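Local coordinates for protein inosine-uridine nucleoside N-ribohydrolase (PDB 4KL0) that probably belongs to the nucleoside hydrolases that split N-glycosidic bonds, binds calcium, and is a bacterial effector whose function remains unestablished, at residues D29-T34 against S158-E163; D41-Y46 against A77-G82; K50-D55 against S366-A371; A70-Q75 against S111-E116. All coordinates share one frame; numbering follows the deposited sequence.

Contact 1 of 4, residues D29-T34 against S158-E163; sequences DTLLFT and SALLAE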
# COMPACT_ATOMS: atom_id res chain seq x y z
N ASP A 29 8.54 12.69 -7.13
CA ASP A 29 9.05 11.37 -7.53
C ASP A 29 8.95 10.43 -6.34
O ASP A 29 9.28 10.83 -5.20
CB ASP A 29 10.50 11.46 -8.00
CG ASP A 29 10.60 11.84 -9.47
OD1 ASP A 29 9.55 12.10 -10.09
OD2 ASP A 29 11.73 11.85 -10.02
N THR A 30 8.49 9.19 -6.59
CA THR A 30 8.09 8.28 -5.50
C THR A 30 8.73 6.93 -5.63
O THR A 30 8.74 6.35 -6.72
CB THR A 30 6.54 8.13 -5.48
OG1 THR A 30 5.92 9.40 -5.20
CG2 THR A 30 6.10 7.11 -4.41
N LEU A 31 9.29 6.43 -4.51
CA LEU A 31 9.88 5.08 -4.41
C LEU A 31 8.90 4.24 -3.55
O LEU A 31 8.54 4.67 -2.40
CB LEU A 31 11.23 5.11 -3.69
CG LEU A 31 12.15 6.23 -4.20
CD1 LEU A 31 13.45 6.26 -3.35
CD2 LEU A 31 12.46 6.04 -5.65
N LEU A 32 8.45 3.12 -4.10
CA LEU A 32 7.41 2.29 -3.46
C LEU A 32 7.98 0.91 -3.13
O LEU A 32 8.65 0.27 -3.95
CB LEU A 32 6.22 2.20 -4.42
CG LEU A 32 5.00 1.44 -3.97
CD1 LEU A 32 4.37 2.16 -2.74
CD2 LEU A 32 3.90 1.37 -5.09
N PHE A 33 7.67 0.44 -1.91
CA PHE A 33 8.11 -0.87 -1.42
C PHE A 33 6.84 -1.67 -1.12
O PHE A 33 6.00 -1.20 -0.36
CB PHE A 33 8.94 -0.67 -0.14
CG PHE A 33 10.13 0.20 -0.35
CD1 PHE A 33 11.38 -0.37 -0.58
CD2 PHE A 33 9.99 1.58 -0.30
CE1 PHE A 33 12.50 0.50 -0.84
CE2 PHE A 33 11.10 2.43 -0.56
CZ PHE A 33 12.36 1.83 -0.80
N THR A 34 6.65 -2.81 -1.79
CA THR A 34 5.29 -3.40 -1.90
C THR A 34 5.32 -4.92 -2.06
O THR A 34 6.37 -5.50 -2.37
CB THR A 34 4.63 -2.76 -3.11
OG1 THR A 34 3.32 -3.28 -3.35
CG2 THR A 34 5.45 -2.98 -4.36
N SER A 158 14.98 -0.65 4.30
CA SER A 158 16.06 -0.48 5.28
C SER A 158 17.38 -0.61 4.52
O SER A 158 18.31 0.18 4.80
CB SER A 158 15.95 -1.55 6.34
OG SER A 158 17.09 -1.51 7.21
N ALA A 159 17.49 -1.58 3.59
CA ALA A 159 18.70 -1.71 2.75
C ALA A 159 19.06 -0.41 2.04
O ALA A 159 20.24 -0.07 1.92
CB ALA A 159 18.58 -2.86 1.74
N LEU A 160 18.05 0.35 1.60
CA LEU A 160 18.29 1.59 0.87
C LEU A 160 18.84 2.63 1.81
O LEU A 160 19.78 3.34 1.45
CB LEU A 160 17.00 2.15 0.21
CG LEU A 160 17.16 3.45 -0.59
CD1 LEU A 160 18.05 3.22 -1.78
CD2 LEU A 160 15.82 3.99 -1.13
N LEU A 161 18.28 2.72 3.02
CA LEU A 161 18.80 3.72 3.96
C LEU A 161 20.21 3.30 4.33
O LEU A 161 21.08 4.16 4.61
CB LEU A 161 17.94 3.83 5.21
CG LEU A 161 17.15 5.12 5.21
CD1 LEU A 161 16.21 5.11 3.98
CD2 LEU A 161 16.40 5.21 6.50
N ALA A 162 20.50 2.00 4.30
CA ALA A 162 21.86 1.61 4.69
C ALA A 162 22.87 1.86 3.57
O ALA A 162 23.98 2.37 3.83
CB ALA A 162 21.91 0.16 5.14
N GLU A 163 22.53 1.47 2.33
CA GLU A 163 23.48 1.60 1.22
C GLU A 163 23.62 3.04 0.78
O GLU A 163 24.70 3.46 0.36
CB GLU A 163 23.07 0.69 0.06
CG GLU A 163 23.13 -0.77 0.52
CD GLU A 163 22.78 -1.76 -0.56
OE1 GLU A 163 22.69 -1.33 -1.74
OE2 GLU A 163 22.58 -2.95 -0.21

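Contact 2 of 4, residues D41-Y46 against A77-G82; sequences DDVVTY and AQLAKG. With CA (calcium ion), chain B.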
# COMPACT_ATOMS: atom_id res chain seq x y z
N ASP A 41 -4.79 -4.97 -1.65
CA ASP A 41 -4.37 -3.61 -1.24
C ASP A 41 -3.31 -2.98 -2.12
O ASP A 41 -3.42 -1.80 -2.48
CB ASP A 41 -3.76 -3.71 0.12
CG ASP A 41 -4.75 -3.66 1.17
OD1 ASP A 41 -5.46 -4.70 1.38
OD2 ASP A 41 -4.79 -2.59 1.82
N ASP A 42 -2.23 -3.71 -2.39
CA ASP A 42 -1.14 -3.09 -3.13
C ASP A 42 -1.59 -2.72 -4.52
O ASP A 42 -1.19 -1.65 -5.03
CB ASP A 42 0.10 -4.02 -3.15
CG ASP A 42 0.60 -4.35 -1.74
OD1 ASP A 42 1.66 -3.82 -1.40
OD2 ASP A 42 -0.09 -5.13 -0.99
N VAL A 43 -2.38 -3.59 -5.15
CA VAL A 43 -2.81 -3.29 -6.52
C VAL A 43 -3.82 -2.16 -6.59
O VAL A 43 -3.78 -1.37 -7.54
CB VAL A 43 -3.27 -4.55 -7.23
CG1 VAL A 43 -3.94 -4.21 -8.59
CG2 VAL A 43 -2.00 -5.44 -7.44
N VAL A 44 -4.68 -2.01 -5.56
CA VAL A 44 -5.51 -0.81 -5.49
C VAL A 44 -4.60 0.43 -5.39
O VAL A 44 -4.88 1.47 -6.04
CB VAL A 44 -6.49 -0.84 -4.27
CG1 VAL A 44 -7.36 0.46 -4.31
CG2 VAL A 44 -7.38 -2.11 -4.38
N THR A 45 -3.49 0.30 -4.64
CA THR A 45 -2.58 1.44 -4.51
C THR A 45 -1.96 1.78 -5.87
O THR A 45 -1.81 2.97 -6.20
CB THR A 45 -1.46 1.12 -3.50
OG1 THR A 45 -2.05 0.66 -2.30
CG2 THR A 45 -0.60 2.35 -3.21
N TYR A 46 -1.56 0.78 -6.67
CA TYR A 46 -0.96 1.05 -7.97
C TYR A 46 -2.00 1.77 -8.83
O TYR A 46 -1.67 2.70 -9.61
CB TYR A 46 -0.57 -0.24 -8.71
CG TYR A 46 0.36 -1.18 -7.98
CD1 TYR A 46 1.13 -0.75 -6.89
CD2 TYR A 46 0.47 -2.49 -8.35
CE1 TYR A 46 1.95 -1.64 -6.18
CE2 TYR A 46 1.30 -3.37 -7.70
CZ TYR A 46 2.04 -2.95 -6.61
OH TYR A 46 2.80 -3.89 -5.96
N ALA A 77 6.82 -9.40 -8.45
CA ALA A 77 7.33 -8.30 -9.23
C ALA A 77 6.79 -8.36 -10.68
O ALA A 77 6.45 -7.36 -11.25
CB ALA A 77 8.89 -8.33 -9.25
N GLN A 78 6.74 -9.56 -11.24
CA GLN A 78 6.15 -9.75 -12.55
C GLN A 78 4.70 -9.35 -12.54
O GLN A 78 4.23 -8.75 -13.51
CB GLN A 78 6.29 -11.19 -12.98
CG GLN A 78 7.77 -11.58 -13.32
CD GLN A 78 7.87 -13.05 -13.61
OE1 GLN A 78 7.06 -13.59 -14.37
NE2 GLN A 78 8.85 -13.73 -13.01
N LEU A 79 3.96 -9.69 -11.49
CA LEU A 79 2.59 -9.20 -11.42
C LEU A 79 2.46 -7.66 -11.32
O LEU A 79 1.63 -7.08 -11.97
CB LEU A 79 1.85 -9.88 -10.26
CG LEU A 79 0.45 -9.42 -9.97
CD1 LEU A 79 -0.25 -10.56 -9.39
CD2 LEU A 79 0.45 -8.25 -8.96
N ALA A 80 3.28 -7.04 -10.48
CA ALA A 80 3.27 -5.61 -10.38
C ALA A 80 3.54 -4.98 -11.74
O ALA A 80 2.82 -4.07 -12.17
CB ALA A 80 4.24 -5.09 -9.33
N LYS A 81 4.56 -5.49 -12.43
CA LYS A 81 4.90 -4.90 -13.71
C LYS A 81 3.79 -5.13 -14.74
O LYS A 81 3.43 -4.21 -15.50
CB LYS A 81 6.27 -5.45 -14.14
CG LYS A 81 6.73 -4.96 -15.53
CD LYS A 81 7.08 -3.50 -15.48
CE LYS A 81 7.78 -3.04 -16.75
NZ LYS A 81 7.96 -1.59 -16.65
N GLY A 82 3.19 -6.32 -14.72
CA GLY A 82 1.98 -6.57 -15.51
C GLY A 82 0.83 -5.60 -15.26
O GLY A 82 0.12 -5.19 -16.20
CA CA B . 0.85 -4.46 1.22
O HOH W 1 0.18 -3.49 3.65
O HOH W 2 -1.28 -5.55 1.91
O HOH W 3 1.55 -6.05 3.15

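Contact 3 of 4, residues K50-D55 against S366-A371; sequences KQLQAD and SALAKA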
# COMPACT_ATOMS: atom_id res chain seq x y z
N LYS A 50 -1.83 5.54 -10.49
CA LYS A 50 -1.93 5.91 -11.91
C LYS A 50 -2.64 7.23 -12.08
O LYS A 50 -2.15 8.09 -12.84
CB LYS A 50 -2.65 4.84 -12.72
CG LYS A 50 -3.17 5.28 -14.05
CD LYS A 50 -2.05 5.74 -14.97
CE LYS A 50 -2.70 6.26 -16.27
NZ LYS A 50 -3.83 5.34 -16.72
N GLN A 51 -3.76 7.44 -11.37
CA GLN A 51 -4.50 8.68 -11.53
C GLN A 51 -3.74 9.83 -10.89
O GLN A 51 -3.72 10.95 -11.40
CB GLN A 51 -5.90 8.58 -10.91
CG GLN A 51 -6.72 9.83 -11.19
CD GLN A 51 -6.98 10.08 -12.64
OE1 GLN A 51 -6.95 9.16 -13.50
NE2 GLN A 51 -7.24 11.34 -12.94
N LEU A 52 -3.11 9.58 -9.74
CA LEU A 52 -2.34 10.63 -9.12
C LEU A 52 -1.17 11.05 -10.00
O LEU A 52 -0.79 12.22 -9.99
CB LEU A 52 -1.88 10.21 -7.71
CG LEU A 52 -3.06 10.12 -6.76
CD1 LEU A 52 -2.62 9.23 -5.56
CD2 LEU A 52 -3.58 11.51 -6.25
N GLN A 53 -0.57 10.12 -10.74
CA GLN A 53 0.49 10.46 -11.69
C GLN A 53 -0.10 11.22 -12.86
O GLN A 53 0.45 12.27 -13.27
CB GLN A 53 1.18 9.19 -12.19
CG GLN A 53 2.35 9.47 -13.11
CD GLN A 53 3.39 8.40 -13.10
OE1 GLN A 53 3.62 7.75 -12.05
NE2 GLN A 53 4.01 8.14 -14.27
N ALA A 54 -1.19 10.72 -13.43
CA ALA A 54 -1.82 11.43 -14.55
C ALA A 54 -2.16 12.87 -14.18
O ALA A 54 -2.08 13.78 -15.02
CB ALA A 54 -3.10 10.69 -15.02
N ASP A 55 -2.52 13.10 -12.93
CA ASP A 55 -2.85 14.46 -12.46
C ASP A 55 -1.69 15.29 -11.89
O ASP A 55 -1.93 16.42 -11.42
CB ASP A 55 -4.03 14.44 -11.47
CG ASP A 55 -5.35 14.06 -12.13
OD1 ASP A 55 -5.42 14.13 -13.41
OD2 ASP A 55 -6.32 13.69 -11.41
N SER A 366 -12.66 6.03 -4.54
CA SER A 366 -13.46 5.56 -5.68
C SER A 366 -13.20 6.42 -6.94
O SER A 366 -13.02 5.88 -8.04
CB SER A 366 -14.96 5.51 -5.30
OG SER A 366 -15.76 5.10 -6.43
N ALA A 367 -13.18 7.75 -6.77
CA ALA A 367 -12.90 8.65 -7.90
C ALA A 367 -11.56 8.36 -8.57
O ALA A 367 -11.49 8.23 -9.81
CB ALA A 367 -13.00 10.11 -7.48
N LEU A 368 -10.50 8.22 -7.76
CA LEU A 368 -9.20 7.97 -8.32
C LEU A 368 -9.13 6.62 -9.04
O LEU A 368 -8.58 6.54 -10.13
CB LEU A 368 -8.14 8.07 -7.22
CG LEU A 368 -7.93 9.44 -6.54
CD1 LEU A 368 -7.13 9.23 -5.27
CD2 LEU A 368 -7.17 10.42 -7.46
N ALA A 369 -9.68 5.56 -8.42
CA ALA A 369 -9.56 4.25 -9.07
C ALA A 369 -10.37 4.21 -10.37
O ALA A 369 -9.88 3.71 -11.41
CB ALA A 369 -10.00 3.20 -8.17
N LYS A 370 -11.56 4.79 -10.37
CA LYS A 370 -12.34 4.77 -11.63
C LYS A 370 -11.70 5.59 -12.73
O LYS A 370 -11.68 5.15 -13.91
CB LYS A 370 -13.77 5.28 -11.44
CG LYS A 370 -14.66 4.41 -10.60
CD LYS A 370 -15.95 5.17 -10.30
CE LYS A 370 -17.02 4.28 -9.72
NZ LYS A 370 -18.35 5.06 -9.59
N ALA A 371 -11.16 6.76 -12.39
CA ALA A 371 -10.51 7.60 -13.41
C ALA A 371 -9.27 6.90 -13.98
O ALA A 371 -8.98 6.99 -15.19
CB ALA A 371 -10.16 9.00 -12.82

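Contact 4 of 4, residues A70-Q75 against S111-E116; sequences ADMRSQ and SKFLAE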
# COMPACT_ATOMS: atom_id res chain seq x y z
N ALA A 70 13.15 -15.96 -3.08
CA ALA A 70 13.52 -15.19 -4.27
C ALA A 70 12.57 -15.41 -5.43
O ALA A 70 12.19 -14.47 -6.10
CB ALA A 70 14.94 -15.54 -4.71
N ASP A 71 12.18 -16.64 -5.66
CA ASP A 71 11.30 -16.86 -6.82
C ASP A 71 9.91 -16.26 -6.57
O ASP A 71 9.28 -15.74 -7.49
CB ASP A 71 11.18 -18.33 -7.16
CG ASP A 71 10.28 -18.56 -8.36
OD1 ASP A 71 10.58 -17.98 -9.45
OD2 ASP A 71 9.24 -19.24 -8.18
N MET A 72 9.44 -16.33 -5.33
CA MET A 72 8.11 -15.72 -5.04
C MET A 72 8.17 -14.22 -5.27
O MET A 72 7.20 -13.62 -5.83
CB MET A 72 7.71 -15.98 -3.60
CG MET A 72 6.33 -15.40 -3.17
SD MET A 72 4.88 -15.90 -4.29
CE MET A 72 4.72 -17.56 -3.90
N ARG A 73 9.24 -13.58 -4.78
CA ARG A 73 9.37 -12.13 -4.97
C ARG A 73 9.40 -11.82 -6.45
O ARG A 73 8.83 -10.83 -6.91
CB ARG A 73 10.61 -11.57 -4.23
CG ARG A 73 10.49 -11.78 -2.75
CD ARG A 73 11.62 -10.96 -2.04
NE ARG A 73 12.99 -11.25 -2.55
CZ ARG A 73 13.78 -12.23 -2.11
NH1 ARG A 73 13.37 -13.12 -1.21
NH2 ARG A 73 15.01 -12.33 -2.62
N SER A 74 9.99 -12.69 -7.24
CA SER A 74 9.94 -12.43 -8.70
C SER A 74 8.55 -12.56 -9.28
O SER A 74 8.15 -11.75 -10.12
CB SER A 74 10.91 -13.36 -9.45
OG SER A 74 12.27 -12.94 -9.18
N GLN A 75 7.76 -13.54 -8.80
CA GLN A 75 6.38 -13.67 -9.28
C GLN A 75 5.58 -12.40 -8.93
O GLN A 75 4.83 -11.89 -9.74
CB GLN A 75 5.68 -14.92 -8.69
CG GLN A 75 6.39 -16.24 -8.93
CD GLN A 75 6.79 -16.39 -10.38
OE1 GLN A 75 5.98 -16.19 -11.30
NE2 GLN A 75 8.09 -16.69 -10.61
N SER A 111 4.25 -17.08 1.37
CA SER A 111 4.24 -17.68 0.04
C SER A 111 2.85 -17.59 -0.58
O SER A 111 2.59 -18.25 -1.58
CB SER A 111 4.68 -19.14 0.10
OG SER A 111 3.68 -19.89 0.78
N LYS A 112 1.93 -16.82 0.03
CA LYS A 112 0.57 -16.64 -0.52
C LYS A 112 0.53 -15.83 -1.82
O LYS A 112 0.97 -14.69 -1.88
CB LYS A 112 -0.28 -15.96 0.58
CG LYS A 112 -1.78 -15.85 0.29
CD LYS A 112 -2.50 -15.52 1.60
CE LYS A 112 -3.79 -14.76 1.31
NZ LYS A 112 -4.86 -15.14 2.32
N PHE A 113 0.02 -16.41 -2.91
CA PHE A 113 0.02 -15.76 -4.23
C PHE A 113 -1.27 -16.16 -4.92
O PHE A 113 -1.47 -17.31 -5.32
CB PHE A 113 1.26 -16.16 -5.06
CG PHE A 113 1.39 -15.43 -6.38
CD1 PHE A 113 2.09 -14.24 -6.49
CD2 PHE A 113 0.78 -15.91 -7.56
CE1 PHE A 113 2.23 -13.56 -7.68
CE2 PHE A 113 0.90 -15.25 -8.77
CZ PHE A 113 1.62 -14.07 -8.87
N LEU A 114 -2.17 -15.19 -5.00
CA LEU A 114 -3.60 -15.48 -5.31
C LEU A 114 -3.74 -15.86 -6.78
O LEU A 114 -3.10 -15.28 -7.68
CB LEU A 114 -4.45 -14.25 -4.96
CG LEU A 114 -4.47 -13.88 -3.47
CD1 LEU A 114 -5.23 -12.55 -3.21
CD2 LEU A 114 -5.02 -15.01 -2.67
N ALA A 115 -4.58 -16.86 -7.06
CA ALA A 115 -4.66 -17.36 -8.46
C ALA A 115 -5.04 -16.29 -9.51
O ALA A 115 -4.61 -16.34 -10.69
CB ALA A 115 -5.64 -18.52 -8.50
N GLU A 116 -5.81 -15.30 -9.09
CA GLU A 116 -6.29 -14.26 -10.00
C GLU A 116 -5.14 -13.43 -10.61
O GLU A 116 -5.24 -12.85 -11.70
CB GLU A 116 -7.27 -13.35 -9.24
CG GLU A 116 -8.59 -13.96 -8.82
CD GLU A 116 -8.56 -14.83 -7.58
OE1 GLU A 116 -7.52 -14.91 -6.87
OE2 GLU A 116 -9.59 -15.48 -7.30

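Contact 1 of 4, residues D29-T34 against S158-E163
L31 lies opposite L160 with their CA atoms 10.5 Å apart, and F33 opposite S158 at 10.4 Å, so a strand of the central sheet and a helix layered over it are bridged by side chains alone. Two residues apart on the strand, L31 and F33 both direct CB toward the helix, and from the helix L160 answers alone. Its CG stands anti to the backbone N (chi1 -179°), which carries the isobutyl group out to the strand, where the methyl CD2 does all the touching. CD2 of L160 sits 4.0 Å from CD1 of L31 and 4.1 Å from CZ of F33. It meets the ring at the edge, near the ring plane, and the L160 side chain runs at about a right angle to both partners. The contact is apolar and small, 99 Å² summed over both sides, yet all three residues are buried. M135 of helix 133-141 touches each and joins this cluster. The strand is held between two parallel neighbours, through backbone bonds to R59 and T61 on strand 58-65 and to G147 and V149 on strand 146-150, while helix 204-216 packs against S158 and L161, as in a Rossmann-like fold.

Contact 2 of 4, residues D41-Y46 against A77-G82
The carbonyl oxygen of D41 is gripped twice, by T45 N at 3.0 Å and by T45 OG1 at 2.8 Å, the two donors arriving from opposite faces of its plane. This bond pair lies in the first turn of helix 41-54, the helix of the first beta-alpha-beta crossover, between parallel strands 28-34 and 58-65, which packs here on helix 70-86. In the same turn D42 binds the calcium ion with both carboxylate oxygens, the shorter bond being OD2 at 2.5 Å; three waters bind the metal, and D35, the carbonyl of I151 and D318 complete the site. Such an aspartate-rich calcium site is a hallmark of nucleoside hydrolases. V43 and A80 mark the closest backbone approach, 7.6 Å between CA atoms, and the packing is apolar. CG2 of V43 meets CD2 of L79 at 4.0 Å, the side chains crossing at about a right angle. Y46 holds its ring between the helices, one face lying over D42 O of the preceding turn, while its hydroxyl bonds T34 OG1, the same group that bonds D42 OD1. The A80 methyl lies obliquely to that ring, with CB 3.8 Å from CE2 and 3.9 Å from OH of Y46.

Contact 3 of 4, residues K50-D55 against S366-A371
From K50 to D55 the chain presses on L368 and A371 through Q51 and L52, where two helices pack almost perpendicularly: the short axes pass 8.8 Å apart at a crossing angle of 82°. It is a helix-helix junction between helix 41-54, which belongs to the first beta-alpha-beta crossover, between parallel strands 28-34 and 58-65, and the C-terminal helix 358-372. K50 NZ bonds the carbonyl of L87 and, weakly, that of A372. Q51 is the centre of the junction, with its CA only 5.7 Å from that of L368. Its CB rests on the backbone oxygen of L368, and CG lies 3.8 Å from CD2 of L368. The chain then bends at chi2 (63°), which turns the amide over the A371 methyl, where CD of Q51 comes to 3.4 Å from CB of A371. This close fit also brings Q51 OE1 near A371 O, two acceptors 3.4 Å apart, a pairing that is probably mildly unfavourable. L52 points CB off to one side, yet its branch reaches back: CD2 of L52 is 3.9 Å from CD2 of L368, so that this one leucine methyl is shared by Q51 and L52. Where the helix ends, D55 probably helps set the rotation of the glutamine amide, and its other oxygen, OD1, forms a salt bridge with R20 of helix 10-20. The carboxylate thus ties the N-terminal helix to the junction. Q51 NE2 donates to D55 OD2 at 3.0 Å with an angle of 146° at the hydrogen, reaching that oxygen from above the carboxylate plane.

Contact 4 of 4, residues A70-Q75 against S111-E116
M72 lays its sulfur against F113, in a Met-aromatic contact that pins an irregular segment to the first turns of helix 70-86. SD of M72 stands 4.9 Å from the ring centroid of F113 and 56° off the ring normal, an oblique approach. It lies closer to the root of the ring, 3.7 Å from CB of F113. Two bends in the methionine, at chi2 (53°) and chi3 (71°), fold the thioether round so that its methyl turns to the loop backbone: CE of M72 comes to 3.2 Å from the carbonyl oxygen of S111, a tight contact. Here the backbones are nearest, with the CA atoms of M72 and S111 6.7 Å apart. F113 points CB toward the helix and, with CG anti to its backbone N, lays its far rim along the next turn. CE1 of F113 is 3.8 Å from CB of Q75, and the backbone oxygen of Q75 also lies beside that rim. R76 and L79 of the same helix touch the ring further on, and R76 donates to the carbonyl of K112, giving the loop a polar tie beside the apolar one. This is a surface contact, with none of its four touching residues fully buried. Of the Q75 side chain, CB does the touching; the amide folds back along the helix, where OE1 accepts from R121 and NE2 bonds D71 OD1 at 3.0 Å, with a weak bond to D71 O at 3.5 Å.

How the contacts relate
Contact 2 holds the calcium ligand D42, and the other three lie around it at 12 to 17 Å between centres. Contacts 1 and 2, with centres about 17 Å apart, are joined directly: T34 OG1 lies 2.6 Å from D42 OD1 and 2.7 Å from Y46 OH, both probable hydrogen bonds, which would help position a metal ligand. Contact 2 touches contact 4 along helix 70-86, where CD1 of L79 meets CZ of F113 at 4.0 Å. Contact 3 shares helix 41-54 with contact 2 but lies toward its other end, about 15 Å away between centres. The F33 side chain lies about 9 Å from the calcium ion and that of F113 about 13 Å.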